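Local coordinates for protein lysine-sensitive aspartokinase 3 (PDB 2J0W) that catalyses the ATP-dependent phosphorylation of L-aspartate to 4-phospho-L-aspartate, the first step of lysine biosynthesis, under feedback inhibition by lysine, at residues 74-84 against 125-133. Numbering follows the deposited sequence.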
ATOM      1  N   ILE A  74     -29.215 -36.845 -20.030  1.00 61.58           N
ATOM      2  CA  ILE A  74     -30.426 -36.109 -19.683  1.00 59.61           C
ATOM      3  C   ILE A  74     -31.517 -36.299 -20.725  1.00 63.02           C
ATOM      4  O   ILE A  74     -32.677 -36.529 -20.394  1.00 64.36           O
ATOM      5  CB  ILE A  74     -30.136 -34.616 -19.612  1.00 53.51           C
ATOM      6  CG1 ILE A  74     -29.143 -34.329 -18.489  1.00 44.89           C
ATOM      7  CG2 ILE A  74     -31.437 -33.852 -19.453  1.00 48.12           C
ATOM      8  CD1 ILE A  74     -28.477 -32.993 -18.633  1.00 41.75           C
ATOM      9  N   LEU A  75     -31.120 -36.166 -21.985  1.00 64.70           N
ATOM     10  CA  LEU A  75     -31.998 -36.292 -23.135  1.00 66.03           C
ATOM     11  C   LEU A  75     -32.772 -37.614 -23.154  1.00 68.13           C
ATOM     12  O   LEU A  75     -33.994 -37.627 -23.286  1.00 68.08           O
ATOM     13  CB  LEU A  75     -31.151 -36.171 -24.404  1.00 67.77           C
ATOM     14  CG  LEU A  75     -31.867 -35.909 -25.723  1.00 69.69           C
ATOM     15  CD1 LEU A  75     -32.532 -34.535 -25.680  1.00 59.73           C
ATOM     16  CD2 LEU A  75     -30.860 -35.986 -26.862  1.00 74.13           C
ATOM     17  N   GLU A  76     -32.035 -38.713 -23.015  1.00 70.00           N
ATOM     18  CA  GLU A  76     -32.595 -40.062 -23.019  1.00 73.17           C
ATOM     19  C   GLU A  76     -33.541 -40.364 -21.854  1.00 75.04           C
ATOM     20  O   GLU A  76     -34.005 -41.495 -21.727  1.00 78.11           O
ATOM     21  CB  GLU A  76     -31.474 -41.101 -22.999  1.00 74.42           C
ATOM     22  CG  GLU A  76     -30.565 -41.078 -24.214  1.00 78.81           C
ATOM     23  CD  GLU A  76     -29.338 -41.968 -24.056  1.00 87.83           C
ATOM     24  OE1 GLU A  76     -28.576 -42.076 -25.039  1.00 91.12           O
ATOM     25  OE2 GLU A  76     -29.130 -42.551 -22.964  1.00 85.86           O
ATOM     26  N   ARG A  77     -33.824 -39.371 -21.009  1.00 71.73           N
ATOM     27  CA  ARG A  77     -34.720 -39.586 -19.869  1.00 69.30           C
ATOM     28  C   ARG A  77     -36.011 -38.789 -20.011  1.00 70.81           C
ATOM     29  O   ARG A  77     -36.948 -38.937 -19.223  1.00 69.73           O
ATOM     30  CB  ARG A  77     -34.021 -39.196 -18.568  1.00 68.88           C
ATOM     31  CG  ARG A  77     -32.736 -39.937 -18.291  1.00 73.50           C
ATOM     32  CD  ARG A  77     -32.953 -41.075 -17.319  1.00 78.24           C
ATOM     33  NE  ARG A  77     -33.497 -40.586 -16.058  1.00 85.26           N
ATOM     34  CZ  ARG A  77     -33.563 -41.295 -14.935  1.00 91.20           C
ATOM     35  NH1 ARG A  77     -33.114 -42.545 -14.901  1.00 93.74           N
ATOM     36  NH2 ARG A  77     -34.076 -40.750 -13.839  1.00 93.94           N
ATOM     37  N   LEU A  78     -36.038 -37.918 -21.009  1.00 72.58           N
ATOM     38  CA  LEU A  78     -37.205 -37.089 -21.267  1.00 74.32           C
ATOM     39  C   LEU A  78     -38.342 -37.937 -21.825  1.00 76.61           C
ATOM     40  O   LEU A  78     -38.130 -39.078 -22.249  1.00 76.05           O
ATOM     41  CB  LEU A  78     -36.857 -36.018 -22.289  1.00 73.84           C
ATOM     42  CG  LEU A  78     -35.762 -35.038 -21.916  1.00 75.08           C
ATOM     43  CD1 LEU A  78     -34.987 -34.686 -23.168  1.00 76.87           C
ATOM     44  CD2 LEU A  78     -36.373 -33.807 -21.252  1.00 70.81           C
ATOM     45  N   ARG A  79     -39.542 -37.363 -21.843  1.00 76.93           N
ATOM     46  CA  ARG A  79     -40.705 -38.055 -22.372  1.00 76.61           C
ATOM     47  C   ARG A  79     -40.691 -37.939 -23.900  1.00 74.52           C
ATOM     48  O   ARG A  79     -40.795 -38.943 -24.599  1.00 72.98           O
ATOM     49  CB  ARG A  79     -41.986 -37.445 -21.791  1.00 81.07           C
ATOM     50  CG  ARG A  79     -43.238 -38.324 -21.913  1.00 87.22           C
ATOM     51  CD  ARG A  79     -44.247 -37.976 -20.816  1.00 92.88           C
ATOM     52  NE  ARG A  79     -43.659 -38.167 -19.488  1.00 97.19           N
ATOM     53  CZ  ARG A  79     -44.162 -37.673 -18.359  1.00 97.54           C
ATOM     54  NH1 ARG A  79     -45.275 -36.952 -18.385  1.00106.18           N
ATOM     55  NH2 ARG A  79     -43.543 -37.887 -17.202  1.00 86.40           N
ATOM     56  N   TYR A  80     -40.545 -36.720 -24.413  1.00 73.21           N
ATOM     57  CA  TYR A  80     -40.513 -36.504 -25.859  1.00 74.49           C
ATOM     58  C   TYR A  80     -39.160 -35.910 -26.263  1.00 73.50           C
ATOM     59  O   TYR A  80     -39.040 -34.725 -26.581  1.00 74.97           O
ATOM     60  CB  TYR A  80     -41.646 -35.558 -26.296  1.00 81.73           C
ATOM     61  CG  TYR A  80     -43.037 -35.937 -25.808  1.00 88.89           C
ATOM     62  CD1 TYR A  80     -43.507 -35.505 -24.562  1.00 94.17           C
ATOM     63  CD2 TYR A  80     -43.887 -36.718 -26.595  1.00 90.32           C
ATOM     64  CE1 TYR A  80     -44.790 -35.839 -24.113  1.00 89.06           C
ATOM     65  CE2 TYR A  80     -45.170 -37.058 -26.152  1.00 91.17           C
ATOM     66  CZ  TYR A  80     -45.611 -36.615 -24.913  1.00 90.03           C
ATOM     67  OH  TYR A  80     -46.872 -36.952 -24.479  1.00 94.34           O
ATOM     68  N   PRO A  81     -38.123 -36.741 -26.280  1.00 72.25           N
ATOM     69  CA  PRO A  81     -36.780 -36.295 -26.638  1.00 72.14           C
ATOM     70  C   PRO A  81     -36.514 -35.974 -28.100  1.00 73.42           C
ATOM     71  O   PRO A  81     -35.390 -35.634 -28.453  1.00 75.47           O
ATOM     72  CB  PRO A  81     -35.916 -37.449 -26.157  1.00 76.20           C
ATOM     73  CG  PRO A  81     -36.796 -38.639 -26.452  1.00 69.55           C
ATOM     74  CD  PRO A  81     -38.125 -38.170 -25.913  1.00 69.96           C
ATOM     75  N   ASN A  82     -37.524 -36.065 -28.951  1.00 77.24           N
ATOM     76  CA  ASN A  82     -37.305 -35.825 -30.377  1.00 82.34           C
ATOM     77  C   ASN A  82     -37.013 -34.392 -30.778  1.00 84.34           C
ATOM     78  O   ASN A  82     -36.056 -34.121 -31.509  1.00 85.65           O
ATOM     79  CB  ASN A  82     -38.503 -36.322 -31.162  1.00 87.23           C
ATOM     80  CG  ASN A  82     -39.076 -37.575 -30.576  1.00 94.21           C
ATOM     81  OD1 ASN A  82     -38.441 -38.632 -30.590  1.00 92.15           O
ATOM     82  ND2 ASN A  82     -40.280 -37.463 -30.024  1.00 96.57           N
ATOM     83  N   VAL A  83     -37.833 -33.466 -30.309  1.00 83.90           N
ATOM     84  CA  VAL A  83     -37.625 -32.085 -30.676  1.00 83.38           C
ATOM     85  C   VAL A  83     -36.241 -31.535 -30.278  1.00 82.14           C
ATOM     86  O   VAL A  83     -35.444 -31.164 -31.145  1.00 80.27           O
ATOM     87  CB  VAL A  83     -38.750 -31.214 -30.095  1.00 85.56           C
ATOM     88  CG1 VAL A  83     -38.644 -31.148 -28.582  1.00 85.98           C
ATOM     89  CG2 VAL A  83     -38.710 -29.839 -30.732  1.00 88.11           C
ATOM     90  N   ILE A  84     -35.938 -31.504 -28.985  1.00 82.22           N
ATOM     91  CA  ILE A  84     -34.660 -30.962 -28.536  1.00 84.45           C
ATOM     92  C   ILE A  84     -33.448 -31.707 -29.065  1.00 84.97           C
ATOM     93  O   ILE A  84     -32.335 -31.182 -29.049  1.00 87.69           O
ATOM     94  CB  ILE A  84     -34.586 -30.913 -27.010  1.00 86.99           C
ATOM     95  CG1 ILE A  84     -35.001 -32.262 -26.431  1.00 90.76           C
ATOM     96  CG2 ILE A  84     -35.484 -29.808 -26.491  1.00 87.55           C
ATOM     97  CD1 ILE A  84     -35.178 -32.239 -24.944  1.00 91.44           C
ATOM     98  N   LEU A 125     -32.684 -27.892 -22.025  1.00 50.62           N
ATOM     99  CA  LEU A 125     -33.142 -29.116 -21.414  1.00 51.44           C
ATOM    100  C   LEU A 125     -34.000 -28.819 -20.197  1.00 54.22           C
ATOM    101  O   LEU A 125     -35.066 -29.411 -20.018  1.00 58.50           O
ATOM    102  CB  LEU A 125     -31.950 -29.994 -21.026  1.00 50.54           C
ATOM    103  CG  LEU A 125     -31.052 -30.424 -22.197  1.00 54.02           C
ATOM    104  CD1 LEU A 125     -29.930 -31.308 -21.689  1.00 47.93           C
ATOM    105  CD2 LEU A 125     -31.882 -31.159 -23.255  1.00 50.91           C
ATOM    106  N   PHE A 126     -33.556 -27.892 -19.362  1.00 52.93           N
ATOM    107  CA  PHE A 126     -34.326 -27.590 -18.173  1.00 52.14           C
ATOM    108  C   PHE A 126     -35.773 -27.242 -18.517  1.00 54.69           C
ATOM    109  O   PHE A 126     -36.691 -27.744 -17.863  1.00 57.58           O
ATOM    110  CB  PHE A 126     -33.689 -26.453 -17.376  1.00 46.71           C
ATOM    111  CG  PHE A 126     -34.153 -26.394 -15.944  1.00 49.44           C
ATOM    112  CD1 PHE A 126     -33.769 -27.375 -15.038  1.00 49.92           C
ATOM    113  CD2 PHE A 126     -34.999 -25.378 -15.509  1.00 50.65           C
ATOM    114  CE1 PHE A 126     -34.219 -27.351 -13.722  1.00 47.96           C
ATOM    115  CE2 PHE A 126     -35.456 -25.345 -14.198  1.00 43.71           C
ATOM    116  CZ  PHE A 126     -35.066 -26.333 -13.303  1.00 50.52           C
ATOM    117  N   VAL A 127     -35.996 -26.408 -19.535  1.00 52.87           N
ATOM    118  CA  VAL A 127     -37.369 -26.052 -19.884  1.00 54.98           C
ATOM    119  C   VAL A 127     -38.157 -27.317 -20.162  1.00 58.73           C
ATOM    120  O   VAL A 127     -39.325 -27.428 -19.779  1.00 59.36           O
ATOM    121  CB  VAL A 127     -37.457 -25.121 -21.120  1.00 54.31           C
ATOM    122  CG1 VAL A 127     -36.608 -23.900 -20.897  1.00 53.74           C
ATOM    123  CG2 VAL A 127     -37.034 -25.848 -22.378  1.00 65.15           C
ATOM    124  N   GLU A 128     -37.502 -28.277 -20.814  1.00 61.34           N
ATOM    125  CA  GLU A 128     -38.132 -29.547 -21.139  1.00 65.96           C
ATOM    126  C   GLU A 128     -38.450 -30.338 -19.883  1.00 69.67           C
ATOM    127  O   GLU A 128     -39.483 -31.005 -19.805  1.00 73.61           O
ATOM    128  CB  GLU A 128     -37.237 -30.369 -22.059  1.00 68.89           C
ATOM    129  CG  GLU A 128     -37.221 -29.845 -23.479  1.00 79.67           C
ATOM    130  CD  GLU A 128     -38.619 -29.543 -23.991  1.00 87.34           C
ATOM    131  OE1 GLU A 128     -39.452 -30.476 -24.051  1.00 88.92           O
ATOM    132  OE2 GLU A 128     -38.886 -28.368 -24.322  1.00 86.05           O
ATOM    133  N   ILE A 129     -37.566 -30.271 -18.895  1.00 68.65           N
ATOM    134  CA  ILE A 129     -37.822 -30.975 -17.657  1.00 67.06           C
ATOM    135  C   ILE A 129     -38.997 -30.324 -16.931  1.00 70.65           C
ATOM    136  O   ILE A 129     -39.708 -30.983 -16.170  1.00 73.07           O
ATOM    137  CB  ILE A 129     -36.583 -30.973 -16.756  1.00 58.96           C
ATOM    138  CG1 ILE A 129     -35.701 -32.164 -17.114  1.00 63.38           C
ATOM    139  CG2 ILE A 129     -36.983 -31.040 -15.308  1.00 50.91           C
ATOM    140  CD1 ILE A 129     -34.606 -32.432 -16.109  1.00 66.99           C
ATOM    141  N   LEU A 130     -39.207 -29.035 -17.181  1.00 71.68           N
ATOM    142  CA  LEU A 130     -40.296 -28.310 -16.540  1.00 75.81           C
ATOM    143  C   LEU A 130     -41.631 -28.519 -17.240  1.00 78.65           C
ATOM    144  O   LEU A 130     -42.673 -28.578 -16.581  1.00 81.16           O
ATOM    145  CB  LEU A 130     -39.981 -26.816 -16.466  1.00 77.89           C
ATOM    146  CG  LEU A 130     -38.853 -26.415 -15.518  1.00 79.82           C
ATOM    147  CD1 LEU A 130     -38.816 -24.908 -15.388  1.00 83.16           C
ATOM    148  CD2 LEU A 130     -39.079 -27.039 -14.160  1.00 84.38           C
ATOM    149  N   ARG A 131     -41.608 -28.620 -18.567  1.00 78.16           N
ATOM    150  CA  ARG A 131     -42.833 -28.850 -19.329  1.00 79.59           C
ATOM    151  C   ARG A 131     -43.278 -30.312 -19.259  1.00 81.72           C
ATOM    152  O   ARG A 131     -44.427 -30.637 -19.551  1.00 81.29           O
ATOM    153  CB  ARG A 131     -42.639 -28.427 -20.783  1.00 72.26           C
ATOM    154  CG  ARG A 131     -42.558 -26.938 -20.932  1.00 75.17           C
ATOM    155  CD  ARG A 131     -42.472 -26.525 -22.370  1.00 83.84           C
ATOM    156  NE  ARG A 131     -42.517 -25.073 -22.492  1.00 96.30           N
ATOM    157  CZ  ARG A 131     -42.381 -24.416 -23.638  1.00103.08           C
ATOM    158  NH1 ARG A 131     -42.189 -25.082 -24.771  1.00103.86           N
ATOM    159  NH2 ARG A 131     -42.441 -23.090 -23.653  1.00106.78           N
ATOM    160  N   GLU A 132     -42.358 -31.187 -18.872  1.00 84.02           N
ATOM    161  CA  GLU A 132     -42.662 -32.605 -18.745  1.00 84.89           C
ATOM    162  C   GLU A 132     -43.523 -32.743 -17.489  1.00 87.24           C
ATOM    163  O   GLU A 132     -43.982 -33.835 -17.143  1.00 90.34           O
ATOM    164  CB  GLU A 132     -41.371 -33.407 -18.589  1.00 86.59           C
ATOM    165  CG  GLU A 132     -41.526 -34.896 -18.816  1.00 89.95           C
ATOM    166  CD  GLU A 132     -40.213 -35.565 -19.187  1.00 88.62           C
ATOM    167  OE1 GLU A 132     -39.576 -36.182 -18.303  1.00 86.12           O
ATOM    168  OE2 GLU A 132     -39.822 -35.460 -20.370  1.00 83.86           O
ATOM    169  N   ARG A 133     -43.739 -31.613 -16.817  1.00 85.41           N
ATOM    170  CA  ARG A 133     -44.551 -31.553 -15.609  1.00 85.13           C
ATOM    171  C   ARG A 133     -45.723 -30.608 -15.800  1.00 87.10           C
ATOM    172  O   ARG A 133     -46.287 -30.122 -14.818  1.00 85.09           O
ATOM    173  CB  ARG A 133     -43.740 -31.036 -14.432  1.00 85.01           C
ATOM    174  CG  ARG A 133     -42.499 -31.806 -14.112  1.00 83.49           C
ATOM    175  CD  ARG A 133     -41.901 -31.246 -12.846  1.00 71.08           C
ATOM    176  NE  ARG A 133     -40.780 -32.047 -12.382  1.00 72.98           N
ATOM    177  CZ  ARG A 133     -40.256 -31.947 -11.167  1.00 74.62           C
ATOM    178  NH1 ARG A 133     -40.763 -31.077 -10.304  1.00 74.41           N
ATOM    179  NH2 ARG A 133     -39.230 -32.712 -10.815  1.00 68.75           N
TER
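The R79 guanidinium lies over the side chain of E132, with E132 CG under the centre of one face, 3.8 Å from its plane. The E132 carboxylate, turned 21° from that plane, lies against the backbone N and CB of R79. R79 NH2 and E132 OE1 are 4.5 Å apart, but the oxygen lies well out of the guanidinium plane, so any attraction is probably only long-range. This contact belongs to the helical part of the amino acid kinase domain. The end of helix 57-75, the loop after it and the start of helix 82-102 pack on the C-terminal end of helix 108-131. With chi1 at -165°, CG of E132 points opposite the backbone N, and the extended chain carries OE2 to the loop. There R79 N donates to E132 OE2 at 2.4 Å, N-H...O 152°; so short a distance is doubtful. With an alanine here, R79 N would probably lose its acceptor and the R79 guanidinium the CG against its face. L78 CD2 rests on E128 CB at 3.6 Å. The I84 and E128 side chains run antiparallel, with I84 CG2 and CD1 both 3.5 Å from E128 CG. M20 of helix 17-27 also touches L125. L125 CD1 meets I74 CG2 at 3.7 Å, and CD2 meets I84 CD1 at 3.9 Å.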